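Local coordinates for uncharacterized lipoprotein GfcB (Escherichia coli K12, PDB 2IN5) that is of uncharacterised function but, as a membrane lipoprotein of the group 4 capsule family, may take part in making or exporting capsular polysaccharide, at residues T71-L76 against T173-Q178; R98-I103 against F167-A172; F130-L135 against N148-E153. One frame throughout, in Å; residues are numbered along the deposited sequence.

Interaction 1 of 3, residues T71-L76 against T173-Q178; sequences THNGRL and TGQVRQ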
loop_
_atom_site.group_PDB
_atom_site.type_symbol
_atom_site.label_atom_id
_atom_site.label_comp_id
_atom_site.label_asym_id
_atom_site.label_seq_id
_atom_site.Cartn_x
_atom_site.Cartn_y
_atom_site.Cartn_z
ATOM N N THR A 71 -0.492 4.910 9.925
ATOM C CA THR A 71 -1.203 5.102 11.171
ATOM C C THR A 71 -2.473 4.277 11.254
ATOM O O THR A 71 -2.902 3.654 10.286
ATOM C CB THR A 71 -1.649 6.577 11.323
ATOM O OG1 THR A 71 -2.709 6.830 10.393
ATOM C CG2 THR A 71 -0.503 7.534 11.051
ATOM N N HIS A 72 -3.048 4.270 12.442
ATOM C CA HIS A 72 -4.334 3.653 12.648
ATOM C C HIS A 72 -5.024 4.510 13.691
ATOM O O HIS A 72 -4.607 4.574 14.850
ATOM C CB HIS A 72 -4.280 2.208 13.119
ATOM C CG HIS A 72 -5.647 1.626 13.289
ATOM N ND1 HIS A 72 -6.408 1.849 14.417
ATOM C CD2 HIS A 72 -6.457 0.991 12.411
ATOM C CE1 HIS A 72 -7.626 1.381 14.223
ATOM N NE2 HIS A 72 -7.683 0.858 13.013
ATOM N N ASN A 73 -6.073 5.193 13.250
ATOM C CA ASN A 73 -6.838 6.097 14.095
ATOM C C ASN A 73 -5.974 7.029 14.936
ATOM O O ASN A 73 -6.054 7.039 16.175
ATOM C CB ASN A 73 -7.803 5.329 15.000
ATOM C CG ASN A 73 -9.043 6.145 15.315
ATOM O OD1 ASN A 73 -9.502 6.914 14.475
ATOM N ND2 ASN A 73 -9.596 5.974 16.514
ATOM N N GLY A 74 -5.144 7.809 14.241
ATOM C CA GLY A 74 -4.283 8.782 14.892
ATOM C C GLY A 74 -2.999 8.263 15.504
ATOM O O GLY A 74 -2.108 9.054 15.827
ATOM N N ARG A 75 -2.907 6.945 15.674
ATOM C CA ARG A 75 -1.719 6.329 16.257
ATOM C C ARG A 75 -0.656 6.118 15.196
ATOM O O ARG A 75 -0.929 5.553 14.134
ATOM C CB ARG A 75 -2.056 4.968 16.882
ATOM C CG ARG A 75 -0.856 4.286 17.537
ATOM C CD ARG A 75 -0.430 5.012 18.804
ATOM N NE ARG A 75 -1.339 4.732 19.905
ATOM C CZ ARG A 75 -1.194 5.189 21.147
ATOM N NH1 ARG A 75 -0.169 5.968 21.468
ATOM N NH2 ARG A 75 -2.077 4.844 22.079
ATOM N N LEU A 76 0.558 6.562 15.487
ATOM C CA LEU A 76 1.661 6.396 14.552
ATOM C C LEU A 76 2.239 4.994 14.727
ATOM O O LEU A 76 2.666 4.615 15.827
ATOM C CB LEU A 76 2.739 7.441 14.814
ATOM C CG LEU A 76 3.840 7.428 13.758
ATOM C CD1 LEU A 76 3.246 7.744 12.384
ATOM C CD2 LEU A 76 4.903 8.437 14.131
ATOM N N THR A 173 -18.188 9.562 16.294
ATOM C CA THR A 173 -17.693 8.540 15.375
ATOM C C THR A 173 -16.553 7.730 15.963
ATOM O O THR A 173 -16.403 6.558 15.654
ATOM C CB THR A 173 -17.190 9.170 14.069
ATOM O OG1 THR A 173 -16.059 10.004 14.354
ATOM C CG2 THR A 173 -18.278 9.986 13.420
ATOM N N GLY A 174 -15.754 8.363 16.809
ATOM C CA GLY A 174 -14.624 7.678 17.400
ATOM C C GLY A 174 -13.358 8.004 16.634
ATOM O O GLY A 174 -12.264 7.616 17.032
ATOM N N GLN A 175 -13.504 8.717 15.522
ATOM C CA GLN A 175 -12.356 9.107 14.708
ATOM C C GLN A 175 -11.498 10.149 15.405
ATOM O O GLN A 175 -12.011 11.139 15.896
ATOM C CB GLN A 175 -12.809 9.680 13.357
ATOM C CG GLN A 175 -11.656 10.363 12.594
ATOM C CD GLN A 175 -12.108 11.128 11.362
ATOM O OE1 GLN A 175 -13.063 11.900 11.409
ATOM N NE2 GLN A 175 -11.402 10.936 10.257
ATOM N N VAL A 176 -10.190 9.916 15.441
ATOM C CA VAL A 176 -9.256 10.859 16.044
ATOM C C VAL A 176 -9.091 11.983 15.012
ATOM O O VAL A 176 -8.831 11.715 13.840
ATOM C CB VAL A 176 -7.896 10.163 16.328
ATOM C CG1 VAL A 176 -6.823 11.186 16.704
ATOM C CG2 VAL A 176 -8.075 9.149 17.454
ATOM N N ARG A 177 -9.276 13.230 15.437
ATOM C CA ARG A 177 -9.162 14.359 14.522
ATOM C C ARG A 177 -7.868 15.123 14.720
ATOM O O ARG A 177 -7.481 15.948 13.894
ATOM C CB ARG A 177 -10.348 15.319 14.686
ATOM C CG ARG A 177 -11.689 14.758 14.254
ATOM C CD ARG A 177 -11.670 14.246 12.820
ATOM N NE ARG A 177 -11.397 15.279 11.818
ATOM C CZ ARG A 177 -12.247 16.237 11.461
ATOM N NH1 ARG A 177 -13.449 16.314 12.022
ATOM N NH2 ARG A 177 -11.894 17.113 10.532
ATOM N N GLN A 178 -7.204 14.856 15.830
ATOM C CA GLN A 178 -5.939 15.509 16.132
ATOM C C GLN A 178 -5.200 14.643 17.132
ATOM O O GLN A 178 -5.813 14.014 17.984
ATOM C CB GLN A 178 -6.167 16.906 16.722
ATOM C CG GLN A 178 -4.871 17.613 17.058
ATOM C CD GLN A 178 -5.052 19.065 17.456
ATOM O OE1 GLN A 178 -5.165 19.390 18.639
ATOM N NE2 GLN A 178 -5.091 19.949 16.466
#

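Interaction 2 of 3, residues R98-I103 against F167-A172; sequences RNALAI and FWVDSA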
loop_
_atom_site.group_PDB
_atom_site.type_symbol
_atom_site.label_atom_id
_atom_site.label_comp_id
_atom_site.label_asym_id
_atom_site.label_seq_id
_atom_site.Cartn_x
_atom_site.Cartn_y
_atom_site.Cartn_z
ATOM N N ARG A 98 -8.137 1.666 18.906
ATOM C CA ARG A 98 -8.777 0.833 17.888
ATOM C C ARG A 98 -10.285 0.917 18.055
ATOM O O ARG A 98 -11.033 0.621 17.133
ATOM C CB ARG A 98 -8.312 -0.624 17.978
ATOM C CG ARG A 98 -6.895 -0.847 17.480
ATOM C CD ARG A 98 -6.537 -2.317 17.426
ATOM N NE ARG A 98 -6.359 -2.766 16.048
ATOM C CZ ARG A 98 -7.356 -3.071 15.227
ATOM N NH1 ARG A 98 -8.612 -2.990 15.649
ATOM N NH2 ARG A 98 -7.098 -3.431 13.976
ATOM N N ASN A 99 -10.719 1.313 19.246
ATOM C CA ASN A 99 -12.136 1.493 19.540
ATOM C C ASN A 99 -12.197 2.734 20.431
ATOM O O ASN A 99 -12.529 2.657 21.611
ATOM C CB ASN A 99 -12.700 0.277 20.280
ATOM C CG ASN A 99 -14.223 0.227 20.242
ATOM O OD1 ASN A 99 -14.894 1.260 20.370
ATOM N ND2 ASN A 99 -14.775 -0.974 20.069
ATOM N N ALA A 100 -11.862 3.878 19.842
ATOM C CA ALA A 100 -11.805 5.155 20.553
ATOM C C ALA A 100 -13.044 5.536 21.349
ATOM O O ALA A 100 -12.934 6.196 22.374
ATOM C CB ALA A 100 -11.449 6.275 19.572
ATOM N N LEU A 101 -14.224 5.144 20.889
ATOM C CA LEU A 101 -15.426 5.489 21.635
ATOM C C LEU A 101 -15.603 4.611 22.877
ATOM O O LEU A 101 -16.183 5.057 23.866
ATOM C CB LEU A 101 -16.660 5.393 20.740
ATOM C CG LEU A 101 -16.828 6.519 19.721
ATOM C CD1 LEU A 101 -18.117 6.291 18.961
ATOM C CD2 LEU A 101 -16.851 7.884 20.414
ATOM N N ALA A 102 -15.080 3.385 22.824
ATOM C CA ALA A 102 -15.182 2.434 23.932
ATOM C C ALA A 102 -14.030 2.517 24.912
ATOM O O ALA A 102 -13.829 1.613 25.720
ATOM C CB ALA A 102 -15.283 1.010 23.395
ATOM N N ILE A 103 -13.260 3.589 24.852
ATOM C CA ILE A 103 -12.147 3.718 25.769
ATOM C C ILE A 103 -12.665 4.112 27.141
ATOM O O ILE A 103 -13.369 5.113 27.278
ATOM C CB ILE A 103 -11.162 4.792 25.296
ATOM C CG1 ILE A 103 -10.590 4.406 23.935
ATOM C CG2 ILE A 103 -10.065 4.986 26.332
ATOM C CD1 ILE A 103 -9.604 5.402 23.397
ATOM N N PHE A 167 -4.870 12.734 22.454
ATOM C CA PHE A 167 -5.670 12.349 21.296
ATOM C C PHE A 167 -7.061 12.973 21.377
ATOM O O PHE A 167 -7.787 12.757 22.345
ATOM C CB PHE A 167 -5.797 10.820 21.237
ATOM C CG PHE A 167 -4.481 10.104 21.128
ATOM C CD1 PHE A 167 -3.853 9.956 19.895
ATOM C CD2 PHE A 167 -3.842 9.621 22.268
ATOM C CE1 PHE A 167 -2.603 9.340 19.796
ATOM C CE2 PHE A 167 -2.599 9.007 22.181
ATOM C CZ PHE A 167 -1.974 8.865 20.939
ATOM N N TRP A 168 -7.419 13.751 20.361
ATOM C CA TRP A 168 -8.726 14.403 20.284
ATOM C C TRP A 168 -9.666 13.545 19.457
ATOM O O TRP A 168 -9.537 13.471 18.232
ATOM C CB TRP A 168 -8.582 15.767 19.639
ATOM C CG TRP A 168 -7.990 16.761 20.559
ATOM C CD1 TRP A 168 -8.662 17.597 21.397
ATOM C CD2 TRP A 168 -6.595 17.031 20.749
ATOM N NE1 TRP A 168 -7.773 18.379 22.099
ATOM C CE2 TRP A 168 -6.498 18.054 21.716
ATOM C CE3 TRP A 168 -5.417 16.510 20.191
ATOM C CZ2 TRP A 168 -5.269 18.570 22.139
ATOM C CZ3 TRP A 168 -4.190 17.028 20.614
ATOM C CH2 TRP A 168 -4.129 18.047 21.576
ATOM N N VAL A 169 -10.625 12.918 20.135
ATOM C CA VAL A 169 -11.570 12.006 19.491
ATOM C C VAL A 169 -12.964 12.570 19.233
ATOM O O VAL A 169 -13.556 13.200 20.102
ATOM C CB VAL A 169 -11.749 10.725 20.346
ATOM C CG1 VAL A 169 -12.629 9.728 19.619
ATOM C CG2 VAL A 169 -10.393 10.131 20.677
ATOM N N ASP A 170 -13.487 12.318 18.041
ATOM C CA ASP A 170 -14.830 12.749 17.692
ATOM C C ASP A 170 -15.781 11.913 18.561
ATOM O O ASP A 170 -15.913 10.712 18.351
ATOM C CB ASP A 170 -15.103 12.475 16.219
ATOM C CG ASP A 170 -16.474 12.959 15.784
ATOM O OD1 ASP A 170 -17.492 12.461 16.311
ATOM O OD2 ASP A 170 -16.523 13.847 14.916
ATOM N N SER A 171 -16.446 12.558 19.516
ATOM C CA SER A 171 -17.345 11.883 20.455
ATOM C C SER A 171 -18.527 11.106 19.867
ATOM O O SER A 171 -19.252 10.448 20.608
ATOM C CB SER A 171 -17.880 12.901 21.467
ATOM O OG SER A 171 -18.692 13.870 20.827
ATOM N N ALA A 172 -18.706 11.189 18.550
ATOM C CA ALA A 172 -19.803 10.531 17.845
ATOM C C ALA A 172 -19.354 9.405 16.908
ATOM O O ALA A 172 -20.056 8.404 16.735
ATOM C CB ALA A 172 -20.591 11.566 17.052
#

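Interaction 3 of 3, residues F130-L135 against N148-E153; sequences FSFAGL and NVWQEE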
loop_
_atom_site.group_PDB
_atom_site.type_symbol
_atom_site.label_atom_id
_atom_site.label_comp_id
_atom_site.label_asym_id
_atom_site.label_seq_id
_atom_site.Cartn_x
_atom_site.Cartn_y
_atom_site.Cartn_z
ATOM N N PHE A 130 -4.692 5.535 29.642
ATOM C CA PHE A 130 -5.478 6.641 29.118
ATOM C C PHE A 130 -6.240 7.356 30.224
ATOM O O PHE A 130 -6.829 6.718 31.092
ATOM C CB PHE A 130 -6.457 6.140 28.059
ATOM C CG PHE A 130 -5.835 5.927 26.706
ATOM C CD1 PHE A 130 -6.482 6.371 25.564
ATOM C CD2 PHE A 130 -4.611 5.280 26.570
ATOM C CE1 PHE A 130 -5.926 6.179 24.304
ATOM C CE2 PHE A 130 -4.046 5.083 25.313
ATOM C CZ PHE A 130 -4.710 5.537 24.178
ATOM N N SER A 131 -6.223 8.683 30.190
ATOM C CA SER A 131 -6.915 9.469 31.200
ATOM C C SER A 131 -7.821 10.494 30.500
ATOM O O SER A 131 -7.349 11.318 29.705
ATOM C CB SER A 131 -5.879 10.152 32.111
ATOM O OG SER A 131 -6.456 10.676 33.301
ATOM N N PHE A 132 -9.126 10.414 30.777
ATOM C CA PHE A 132 -10.109 11.318 30.174
ATOM C C PHE A 132 -9.871 12.728 30.688
ATOM O O PHE A 132 -9.980 12.997 31.886
ATOM C CB PHE A 132 -11.537 10.869 30.504
ATOM C CG PHE A 132 -12.599 11.663 29.793
ATOM C CD1 PHE A 132 -12.686 11.644 28.401
ATOM C CD2 PHE A 132 -13.481 12.471 30.506
ATOM C CE1 PHE A 132 -13.632 12.423 27.732
ATOM C CE2 PHE A 132 -14.430 13.253 29.846
ATOM C CZ PHE A 132 -14.506 13.230 28.456
ATOM N N ALA A 133 -9.530 13.621 29.767
ATOM C CA ALA A 133 -9.231 15.005 30.099
ATOM C C ALA A 133 -10.430 15.921 29.877
ATOM O O ALA A 133 -10.360 17.124 30.129
ATOM C CB ALA A 133 -8.042 15.479 29.276
ATOM N N GLY A 134 -11.526 15.348 29.393
ATOM C CA GLY A 134 -12.721 16.138 29.179
ATOM C C GLY A 134 -13.151 16.410 27.750
ATOM O O GLY A 134 -12.688 15.795 26.789
ATOM N N LEU A 135 -14.065 17.357 27.623
ATOM C CA LEU A 135 -14.595 17.748 26.337
ATOM C C LEU A 135 -13.814 18.940 25.798
ATOM O O LEU A 135 -13.246 19.725 26.560
ATOM C CB LEU A 135 -16.070 18.103 26.498
ATOM C CG LEU A 135 -16.733 18.992 25.449
ATOM C CD1 LEU A 135 -16.976 18.230 24.162
ATOM C CD2 LEU A 135 -18.036 19.507 26.015
ATOM N N ASN A 148 -13.634 14.120 22.538
ATOM C CA ASN A 148 -13.383 13.646 23.886
ATOM C C ASN A 148 -11.863 13.752 23.917
ATOM O O ASN A 148 -11.187 13.216 23.041
ATOM C CB ASN A 148 -13.766 12.175 24.071
ATOM C CG ASN A 148 -15.259 11.943 24.011
ATOM O OD1 ASN A 148 -16.052 12.765 24.479
ATOM N ND2 ASN A 148 -15.653 10.808 23.447
ATOM N N VAL A 149 -11.325 14.451 24.904
ATOM C CA VAL A 149 -9.884 14.602 25.000
ATOM C C VAL A 149 -9.290 13.502 25.867
ATOM O O VAL A 149 -9.585 13.410 27.054
ATOM C CB VAL A 149 -9.496 15.968 25.604
ATOM C CG1 VAL A 149 -7.984 16.085 25.677
ATOM C CG2 VAL A 149 -10.081 17.094 24.765
ATOM N N TRP A 150 -8.457 12.661 25.266
ATOM C CA TRP A 150 -7.818 11.579 25.998
ATOM C C TRP A 150 -6.328 11.843 26.169
ATOM O O TRP A 150 -5.626 12.107 25.201
ATOM C CB TRP A 150 -8.016 10.267 25.258
ATOM C CG TRP A 150 -9.378 9.689 25.406
ATOM C CD1 TRP A 150 -10.373 9.662 24.470
ATOM C CD2 TRP A 150 -9.880 8.996 26.546
ATOM N NE1 TRP A 150 -11.466 8.986 24.956
ATOM C CE2 TRP A 150 -11.188 8.565 26.230
ATOM C CE3 TRP A 150 -9.349 8.695 27.807
ATOM C CZ2 TRP A 150 -11.972 7.843 27.130
ATOM C CZ3 TRP A 150 -10.128 7.983 28.700
ATOM C CH2 TRP A 150 -11.430 7.561 28.355
ATOM N N GLN A 151 -5.863 11.774 27.410
ATOM C CA GLN A 151 -4.459 11.981 27.739
ATOM C C GLN A 151 -3.806 10.644 28.065
ATOM O O GLN A 151 -4.138 10.026 29.076
ATOM C CB GLN A 151 -4.335 12.886 28.954
ATOM C CG GLN A 151 -4.884 14.267 28.724
ATOM C CD GLN A 151 -3.840 15.214 28.200
ATOM O OE1 GLN A 151 -2.962 14.821 27.431
ATOM N NE2 GLN A 151 -3.935 16.481 28.599
ATOM N N GLU A 152 -2.874 10.209 27.220
ATOM C CA GLU A 152 -2.169 8.950 27.420
ATOM C C GLU A 152 -0.844 9.162 28.145
ATOM O O GLU A 152 0.095 9.758 27.598
ATOM C CB GLU A 152 -1.912 8.272 26.069
ATOM C CG GLU A 152 -1.030 7.028 26.133
ATOM C CD GLU A 152 -0.759 6.422 24.757
ATOM O OE1 GLU A 152 -0.258 7.150 23.870
ATOM O OE2 GLU A 152 -1.039 5.214 24.554
ATOM N N GLU A 153 -0.777 8.688 29.384
ATOM C CA GLU A 153 0.445 8.797 30.180
ATOM C C GLU A 153 1.325 7.596 29.838
ATOM O O GLU A 153 0.993 6.455 30.162
ATOM C CB GLU A 153 0.109 8.807 31.680
ATOM C CG GLU A 153 -0.756 9.996 32.120
ATOM C CD GLU A 153 -0.158 11.348 31.712
ATOM O OE1 GLU A 153 1.030 11.603 32.037
ATOM O OE2 GLU A 153 -0.878 12.156 31.074
#

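Interaction 1 of 3, residues T71-L76 against T173-Q178
N73 reaches out of a tight hairpin turn and lays its side-chain amide along the backbone of G174-V176. N73 ND2 gives a nearly straight bond (173°) to G174 O at 3.2 Å, and that oxygen lies in the plane of the amide. In return OD1 takes the N-H of V176, with V176 N 3.2 Å from N73 OD1. This second donor stands above the carbonyl plane instead of within it. The amide thus pairs with a backbone C=O and a backbone N-H two residues apart. V176 lies alongside: its CG2 sits 3.2 Å from N73 O and also touches the amide, while V176 CG1 lies 3.9 Å from G74 CA. The approach is close because G74 has no side chain on this side.

Next outward is the turn itself, a type I' beta turn from H72 to R75 joining strands 68-72 and 75-80, with Asn and Gly at its two central positions, both at positive phi. With CG anti to the backbone N (chi1 -150°), the N73 amide extends from the turn to the backbone of G174-V176. ND2 also bonds L97 O, and H3 of the second subunit packs on N73. On the far side T173 makes an ST turn, its OG1 accepting from Q175 N at 3.1 Å, which shapes the bend leading into strand 176-182. With a leucine at N73, V176 N, G174 O and L97 O would probably all lose the partner this amide gives them. One neutral amide, acting as donor and acceptor at once, therefore ties a hairpin tip to the start of a distant strand within the buried interior.

Interaction 2 of 3, residues R98-I103 against F167-A172
L101 lies over the turn at the end of strand 161-170, and its side chain can be followed from root to tip. From CB the chain turns so that CG is anti to the carbonyl carbon (chi1 -74°), and only the two methyls touch the 167-172 segment, carried across to residues 170-172. L101 CD1 comes to 3.6 Å from A172 O. L101 CD2 lies against two more carbonyl oxygens, 3.5 Å from S171 O and 3.6 Å from D170 O. The tip of the leucine therefore rests on three successive backbone oxygens and not on another side chain; this is a van der Waals contact near the surface.

What presents those oxygens together is an Asx turn. D170 OD1 accepts from A172 N at 2.8 Å, through the lone pair that faces away from the other carboxylate oxygen, and it also receives T173 N. The carboxylate so draws the chain round where strand 161-170 gives way to the connection to strand 176-182, two neighbouring antiparallel strands.

Deeper in, A100 points its CB at V169, meeting CG1 at 3.6 Å and CG2 at 4.1 Å. Both V169 methyls face the alanine, CG1 being anti to the backbone N (chi1 -175°), and V176 lies against the same valine, while N73 packs on A100. The 98-103 loop comes between strands 86-89 and 108-117 and holds its own curve through A102 N to N99 O, 2.9 Å. At its end I103 turns inward against W150 and F130, and at its start R98 makes a salt bridge with E57.

Interaction 3 of 3, residues F130-L135 against N148-E153
E152, which lies against F130 across an antiparallel beta hairpin, has a carboxylate gripped from several sides: OE1 by R75 in a salt bridge and by N165 ND2, OE2 by S128 OG in a hydrogen bond. Strands 120-140 and 143-156 form this hairpin. E152 CB sits over one face of the F130 ring, 4.3 Å from its centroid, in a CH-pi contact, and the ring and carboxylate planes stand 77° apart.

S131 and Q151 form a hydrogen-bonded pair, with S131 N 2.7 Å from Q151 O. Farther along, A133 and G134 together stand opposite V149, a beta bulge: A133 N bonds V149 O at 2.7 Å, and V149 N bonds G134 O in an almost straight bond (170°). At G134 the backbone takes a conformation in which a CB would press into the preceding carbonyl, and glycine suits it. Register is then regained at L135 and N148.

On the face that carries F130, F132 and W150, the rings make the contact. F132 turns its edge to the six-membered ring of W150 in a T-shaped stack, centroids 5.3 Å apart and planes at 67°, while F132 CB lies over that same ring. The backbone of the bulge folds back over F132, placing G134 N above the centre of its ring, and at the ring's edge, in its plane, N148 CB lies 3.7 Å from F132 CE1.

Each contact has one side on one of three neighbouring strands. Strand 161-170, used by interaction 2, runs between 176-182 of interaction 1 and 143-156 of interaction 3, bonded through backbone on both flanks: R177 N to W168 O, F167 N to W150 O. Interaction 1 is buried near the middle of the chain and works through a side-chain amide. Interaction 2, partly buried, makes only van der Waals contacts across its segments, a loop resting on a strand end. Interaction 3 alone is a true strand pair, with backbone bonds interrupted by one bulge and aromatic stacking, part buried and part surface. R75, the last residue of the turn of interaction 1, reaches interaction 3, where its NH2 packs on F130.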